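Long-range contact in FMN-binding protein (PDB 3IN6), which binds flavin mononucleotide at the interface of its two subunits and is probably a flavoprotein of redox function: residues R16-A28 and V84-V98. Numbering follows the deposited sequence.
Sequences RELLEKARSLINA and VLLTDNDKSKDGIRV. With FMN (flavin mononucleotide), chain E.
Helix 16-28 lies nearly crosswise over the antiparallel hairpin of strands 84-87 and 92-98, its axis 8.3 Å from that of strand 92-98 at 104°, with A22 set over I96 and L25 over V84. L25 fills the centre, its two methyls parting over the two strands: CD2 goes to L86 CD1 at 3.8 Å, while CD1 lies over the backbone of G95, 3.7 Å from its C atom, and also touches I96 CB. I96 extends CG1 anti to its backbone N (chi1 -166°), which brings this atom under the small methyl of A22, 4.0 Å from A22 CB, and lets CD1 continue to L18 CD2. The same A22 methyl meets V98 CG2. Nearby, V84 is split between helix residues, CG1 against L25 CB and CG2 against I26 CD1.

At the margin of this apolar patch, K21 runs out fully extended toward D94, and its NZ makes a salt bridge to D94 OD1 at 3.0 Å, weak as a hydrogen bond. Both carboxylate oxygens also lie close to K21 CE, and OD2 in addition lies near L25 CD1. An alanine in place of D94 would probably leave the K21 ammonium without this carboxylate and L25 CD1 less covered. D94 itself belongs to a classic beta bulge, where it and K93 both face L86.

On the opposite face of the same strand, R97 NH1 donates to FMN O2P (3.1 Å) and to I46 O of the second subunit, so the helix packs behind a strand that presents R97 to the flavin phosphate at the dimer interface, consistent with an FMN-binding split barrel. Strand 131-141, next to strand 92-106 in the sheet, prolongs the apolar floor through I140, which touches L18, A22 and I96, while L52 of strand 52-55 packs on I26.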
loop_
_atom_site.group_PDB
_atom_site.type_symbol
_atom_site.label_atom_id
_atom_site.label_comp_id
_atom_site.label_asym_id
_atom_site.label_seq_id
_atom_site.Cartn_x
_atom_site.Cartn_y
_atom_site.Cartn_z
ATOM N N ARG A 16 1.765 -22.990 -4.790
ATOM C CA ARG A 16 3.225 -23.110 -4.744
ATOM C C ARG A 16 3.893 -22.011 -5.565
ATOM O O ARG A 16 4.925 -21.459 -5.168
ATOM C CB ARG A 16 3.676 -24.498 -5.211
ATOM C CG ARG A 16 5.173 -24.721 -5.262
ATOM C CD ARG A 16 5.894 -24.311 -3.988
ATOM N NE ARG A 16 5.348 -24.959 -2.808
ATOM C CZ ARG A 16 5.643 -24.624 -1.560
ATOM N NH1 ARG A 16 6.492 -23.623 -1.298
ATOM N NH2 ARG A 16 5.070 -25.288 -0.564
ATOM N N GLU A 17 3.305 -21.706 -6.711
ATOM C CA GLU A 17 3.790 -20.635 -7.584
ATOM C C GLU A 17 3.748 -19.299 -6.834
ATOM O O GLU A 17 4.695 -18.533 -6.854
ATOM C CB GLU A 17 2.864 -20.513 -8.793
ATOM C CG GLU A 17 2.848 -21.685 -9.762
ATOM C CD GLU A 17 3.641 -21.411 -11.007
ATOM O OE1 GLU A 17 4.799 -20.960 -10.886
ATOM O OE2 GLU A 17 3.100 -21.636 -12.107
ATOM N N LEU A 18 2.628 -19.031 -6.173
ATOM C CA LEU A 18 2.468 -17.790 -5.424
ATOM C C LEU A 18 3.448 -17.712 -4.255
ATOM O O LEU A 18 4.072 -16.661 -4.044
ATOM C CB LEU A 18 1.035 -17.651 -4.939
ATOM C CG LEU A 18 0.041 -17.371 -6.068
ATOM C CD1 LEU A 18 -1.394 -17.678 -5.627
ATOM C CD2 LEU A 18 0.190 -15.921 -6.543
ATOM N N LEU A 19 3.589 -18.812 -3.506
ATOM C CA LEU A 19 4.531 -18.866 -2.384
ATOM C C LEU A 19 5.967 -18.592 -2.855
ATOM O O LEU A 19 6.723 -17.877 -2.192
ATOM C CB LEU A 19 4.471 -20.227 -1.687
ATOM C CG LEU A 19 3.241 -20.499 -0.804
ATOM C CD1 LEU A 19 3.014 -21.994 -0.569
ATOM C CD2 LEU A 19 3.403 -19.730 0.500
ATOM N N GLU A 20 6.359 -19.161 -3.981
ATOM C CA GLU A 20 7.745 -18.953 -4.455
ATOM C C GLU A 20 7.993 -17.546 -4.955
ATOM O O GLU A 20 9.024 -16.951 -4.653
ATOM C CB GLU A 20 8.144 -20.004 -5.464
ATOM C CG GLU A 20 8.136 -21.403 -4.837
ATOM C CD GLU A 20 9.000 -21.467 -3.590
ATOM O OE1 GLU A 20 10.194 -21.112 -3.670
ATOM O OE2 GLU A 20 8.487 -21.874 -2.536
ATOM N N LYS A 21 7.041 -16.997 -5.691
ATOM C CA LYS A 21 7.164 -15.631 -6.171
ATOM C C LYS A 21 7.234 -14.676 -4.983
ATOM O O LYS A 21 8.026 -13.750 -4.975
ATOM C CB LYS A 21 5.984 -15.273 -7.056
ATOM C CG LYS A 21 6.171 -13.994 -7.829
ATOM C CD LYS A 21 5.019 -13.839 -8.791
ATOM C CE LYS A 21 5.280 -12.791 -9.818
ATOM N NZ LYS A 21 4.158 -12.731 -10.788
ATOM N N ALA A 22 6.409 -14.928 -3.973
ATOM C CA ALA A 22 6.399 -14.116 -2.767
ATOM C C ALA A 22 7.741 -14.219 -2.039
ATOM O O ALA A 22 8.311 -13.202 -1.633
ATOM C CB ALA A 22 5.256 -14.555 -1.850
ATOM N N ARG A 23 8.238 -15.451 -1.889
ATOM C CA ARG A 23 9.511 -15.720 -1.214
ATOM C C ARG A 23 10.604 -14.874 -1.820
ATOM O O ARG A 23 11.321 -14.184 -1.102
ATOM C CB ARG A 23 9.935 -17.200 -1.345
ATOM C CG ARG A 23 11.117 -17.577 -0.464
ATOM C CD ARG A 23 11.558 -19.060 -0.601
ATOM N NE ARG A 23 10.412 -19.925 -0.713
ATOM C CZ ARG A 23 9.600 -20.185 0.309
ATOM N NH1 ARG A 23 9.842 -19.654 1.502
ATOM N NH2 ARG A 23 8.555 -20.966 0.128
ATOM N N SER A 24 10.736 -14.946 -3.143
ATOM C CA SER A 24 11.780 -14.202 -3.844
ATOM C C SER A 24 11.683 -12.696 -3.662
ATOM O O SER A 24 12.670 -12.052 -3.303
ATOM C CB SER A 24 11.757 -14.507 -5.334
ATOM O OG SER A 24 12.244 -15.810 -5.577
ATOM N N LEU A 25 10.495 -12.145 -3.900
ATOM C CA LEU A 25 10.301 -10.695 -3.842
ATOM C C LEU A 25 10.410 -10.142 -2.416
ATOM O O LEU A 25 10.968 -9.086 -2.214
ATOM C CB LEU A 25 8.969 -10.309 -4.497
ATOM C CG LEU A 25 8.894 -10.543 -6.008
ATOM C CD1 LEU A 25 7.472 -10.515 -6.522
ATOM C CD2 LEU A 25 9.750 -9.512 -6.735
ATOM N N ILE A 26 9.855 -10.841 -1.428
ATOM C CA ILE A 26 9.972 -10.381 -0.056
ATOM C C ILE A 26 11.436 -10.407 0.396
ATOM O O ILE A 26 11.981 -9.394 0.846
ATOM C CB ILE A 26 9.119 -11.216 0.921
ATOM C CG1 ILE A 26 7.629 -10.961 0.676
ATOM C CG2 ILE A 26 9.456 -10.857 2.370
ATOM C CD1 ILE A 26 7.167 -9.540 1.047
ATOM N N ASN A 27 12.086 -11.553 0.236
ATOM C CA ASN A 27 13.445 -11.691 0.730
ATOM C C ASN A 27 14.483 -10.816 0.003
ATOM O O ASN A 27 15.540 -10.533 0.570
ATOM C CB ASN A 27 13.853 -13.165 0.763
ATOM C CG ASN A 27 13.074 -13.959 1.793
ATOM O OD1 ASN A 27 12.467 -13.393 2.726
ATOM N ND2 ASN A 27 13.098 -15.280 1.649
ATOM N N ALA A 28 14.174 -10.367 -1.214
ATOM C CA ALA A 28 15.080 -9.448 -1.950
ATOM C C ALA A 28 15.169 -8.072 -1.266
ATOM O O ALA A 28 16.148 -7.359 -1.426
ATOM C CB ALA A 28 14.622 -9.279 -3.392
ATOM N N VAL A 84 4.897 -5.862 -2.731
ATOM C CA VAL A 84 6.149 -5.536 -3.417
ATOM C C VAL A 84 5.687 -5.240 -4.830
ATOM O O VAL A 84 4.830 -5.972 -5.360
ATOM C CB VAL A 84 7.133 -6.700 -3.471
ATOM C CG1 VAL A 84 8.352 -6.350 -4.394
ATOM C CG2 VAL A 84 7.586 -7.094 -2.089
ATOM N N LEU A 85 6.291 -4.221 -5.451
ATOM C CA LEU A 85 5.919 -3.773 -6.777
ATOM C C LEU A 85 7.172 -3.299 -7.517
ATOM O O LEU A 85 7.809 -2.338 -7.112
ATOM C CB LEU A 85 4.944 -2.604 -6.661
ATOM C CG LEU A 85 4.275 -2.130 -7.948
ATOM C CD1 LEU A 85 3.401 -3.236 -8.514
ATOM C CD2 LEU A 85 3.450 -0.878 -7.680
ATOM N N LEU A 86 7.549 -3.999 -8.563
ATOM C CA LEU A 86 8.705 -3.587 -9.344
ATOM C C LEU A 86 8.199 -2.898 -10.587
ATOM O O LEU A 86 7.267 -3.381 -11.233
ATOM C CB LEU A 86 9.597 -4.784 -9.686
ATOM C CG LEU A 86 10.376 -5.349 -8.488
ATOM C CD1 LEU A 86 11.121 -6.619 -8.834
ATOM C CD2 LEU A 86 11.342 -4.309 -7.888
ATOM N N THR A 87 8.782 -1.737 -10.871
ATOM C CA THR A 87 8.502 -0.972 -12.080
ATOM C C THR A 87 9.854 -0.426 -12.570
ATOM O O THR A 87 10.652 0.074 -11.774
ATOM C CB THR A 87 7.497 0.172 -11.826
ATOM O OG1 THR A 87 8.092 1.165 -10.987
ATOM C CG2 THR A 87 6.232 -0.352 -11.148
ATOM N N ASP A 88 10.127 -0.547 -13.864
ATOM C CA ASP A 88 11.392 -0.086 -14.428
ATOM C C ASP A 88 11.095 1.023 -15.413
ATOM O O ASP A 88 10.468 0.780 -16.440
ATOM N N ASN A 89 11.537 2.238 -15.095
ATOM C CA ASN A 89 11.297 3.400 -15.954
ATOM C C ASN A 89 9.809 3.539 -16.272
ATOM O O ASN A 89 9.421 3.682 -17.431
ATOM N N ASP A 90 8.994 3.486 -15.223
ATOM C CA ASP A 90 7.535 3.547 -15.325
ATOM C C ASP A 90 7.022 2.515 -16.332
ATOM O O ASP A 90 6.247 2.821 -17.241
ATOM C CB ASP A 90 7.042 4.960 -15.663
ATOM C CG ASP A 90 5.590 5.197 -15.234
ATOM O OD1 ASP A 90 5.244 4.888 -14.069
ATOM O OD2 ASP A 90 4.802 5.722 -16.051
ATOM N N LYS A 91 7.509 1.291 -16.166
ATOM C CA LYS A 91 7.074 0.146 -16.946
ATOM C C LYS A 91 6.842 -0.901 -15.877
ATOM O O LYS A 91 7.678 -1.061 -14.991
ATOM C CB LYS A 91 8.159 -0.326 -17.913
ATOM C CG LYS A 91 7.682 -1.347 -18.943
ATOM C CD LYS A 91 6.871 -0.707 -20.071
ATOM C CE LYS A 91 7.747 0.065 -21.052
ATOM N NZ LYS A 91 8.688 -0.832 -21.782
ATOM N N SER A 92 5.703 -1.583 -15.918
ATOM C CA SER A 92 5.422 -2.610 -14.917
ATOM C C SER A 92 6.367 -3.789 -15.143
ATOM O O SER A 92 6.562 -4.218 -16.291
ATOM C CB SER A 92 3.971 -3.079 -15.011
ATOM O OG SER A 92 3.743 -4.181 -14.153
ATOM N N LYS A 93 6.980 -4.278 -14.066
ATOM C CA LYS A 93 7.886 -5.432 -14.138
ATOM C C LYS A 93 7.322 -6.656 -13.457
ATOM O O LYS A 93 7.204 -7.703 -14.089
ATOM C CB LYS A 93 9.276 -5.106 -13.572
ATOM C CG LYS A 93 10.389 -5.028 -14.627
ATOM C CD LYS A 93 10.105 -4.066 -15.753
ATOM C CE LYS A 93 11.061 -4.323 -16.899
ATOM N NZ LYS A 93 10.802 -3.422 -18.040
ATOM N N ASP A 94 6.976 -6.531 -12.172
ATOM C CA ASP A 94 6.457 -7.662 -11.413
ATOM C C ASP A 94 6.050 -7.221 -10.004
ATOM O O ASP A 94 6.245 -6.075 -9.622
ATOM C CB ASP A 94 7.541 -8.739 -11.304
ATOM C CG ASP A 94 6.979 -10.108 -11.003
ATOM O OD1 ASP A 94 5.936 -10.470 -11.597
ATOM O OD2 ASP A 94 7.596 -10.833 -10.194
ATOM N N GLY A 95 5.479 -8.128 -9.226
ATOM C CA GLY A 95 5.088 -7.791 -7.855
ATOM C C GLY A 95 4.257 -8.863 -7.195
ATOM O O GLY A 95 3.929 -9.852 -7.799
ATOM N N ILE A 96 3.889 -8.651 -5.946
ATOM C CA ILE A 96 3.090 -9.639 -5.220
ATOM C C ILE A 96 2.384 -8.944 -4.076
ATOM O O ILE A 96 2.811 -7.855 -3.636
ATOM C CB ILE A 96 4.016 -10.741 -4.640
ATOM C CG1 ILE A 96 3.243 -11.991 -4.170
ATOM C CG2 ILE A 96 4.912 -10.153 -3.503
ATOM C CD1 ILE A 96 2.624 -12.847 -5.290
ATOM N N ARG A 97 1.302 -9.560 -3.600
ATOM C CA ARG A 97 0.589 -9.084 -2.433
ATOM C C ARG A 97 0.545 -10.218 -1.456
ATOM O O ARG A 97 0.084 -11.312 -1.797
ATOM C CB ARG A 97 -0.826 -8.650 -2.764
ATOM C CG ARG A 97 -0.908 -7.334 -3.470
ATOM C CD ARG A 97 -2.349 -6.965 -3.811
ATOM N NE ARG A 97 -2.983 -7.895 -4.739
ATOM C CZ ARG A 97 -4.228 -7.761 -5.196
ATOM N NH1 ARG A 97 -4.987 -6.735 -4.826
ATOM N NH2 ARG A 97 -4.723 -8.658 -6.034
ATOM N N VAL A 98 1.040 -9.967 -0.244
ATOM C CA VAL A 98 1.031 -10.967 0.800
ATOM C C VAL A 98 0.221 -10.457 1.997
ATOM O O VAL A 98 0.637 -9.512 2.680
ATOM C CB VAL A 98 2.459 -11.301 1.259
ATOM C CG1 VAL A 98 2.431 -12.437 2.229
ATOM C CG2 VAL A 98 3.394 -11.633 0.059
HETATM N N1 FMN E . -8.128 -0.703 -11.695
HETATM C C2 FMN E . -9.047 0.298 -11.501
HETATM O O2 FMN E . -10.202 0.001 -11.185
HETATM N N3 FMN E . -8.658 1.624 -11.651
HETATM C C4 FMN E . -7.354 1.940 -12.004
HETATM O O4 FMN E . -7.013 3.115 -12.149
HETATM C C4A FMN E . -6.431 0.924 -12.205
HETATM N N5 FMN E . -5.128 1.228 -12.559
HETATM C C5A FMN E . -4.217 0.211 -12.761
HETATM C C6 FMN E . -2.914 0.552 -13.117
HETATM C C7 FMN E . -1.965 -0.440 -13.326
HETATM C C7M FMN E . -0.565 -0.047 -13.709
HETATM C C8 FMN E . -2.320 -1.780 -13.168
HETATM C C8M FMN E . -1.296 -2.860 -13.383
HETATM C C9 FMN E . -3.622 -2.123 -12.799
HETATM C C9A FMN E . -4.592 -1.128 -12.597
HETATM N N10 FMN E . -5.911 -1.434 -12.227
HETATM C C10 FMN E . -6.824 -0.409 -12.048
HETATM C "C1'" FMN E . -6.401 -2.855 -12.058
HETATM C "C2'" FMN E . -6.500 -3.297 -10.596
HETATM O "O2'" FMN E . -5.263 -3.126 -9.954
HETATM C "C3'" FMN E . -6.953 -4.761 -10.541
HETATM O "O3'" FMN E . -8.313 -4.802 -10.937
HETATM C "C4'" FMN E . -6.743 -5.404 -9.161
HETATM O "O4'" FMN E . -6.845 -6.810 -9.222
HETATM C "C5'" FMN E . -7.778 -4.921 -8.168
HETATM O "O5'" FMN E . -7.514 -5.476 -6.909
HETATM P P FMN E . -8.695 -5.797 -5.861
HETATM O O1P FMN E . -9.406 -4.514 -5.502
HETATM O O2P FMN E . -8.055 -6.386 -4.627
HETATM O O3P FMN E . -9.678 -6.807 -6.438
#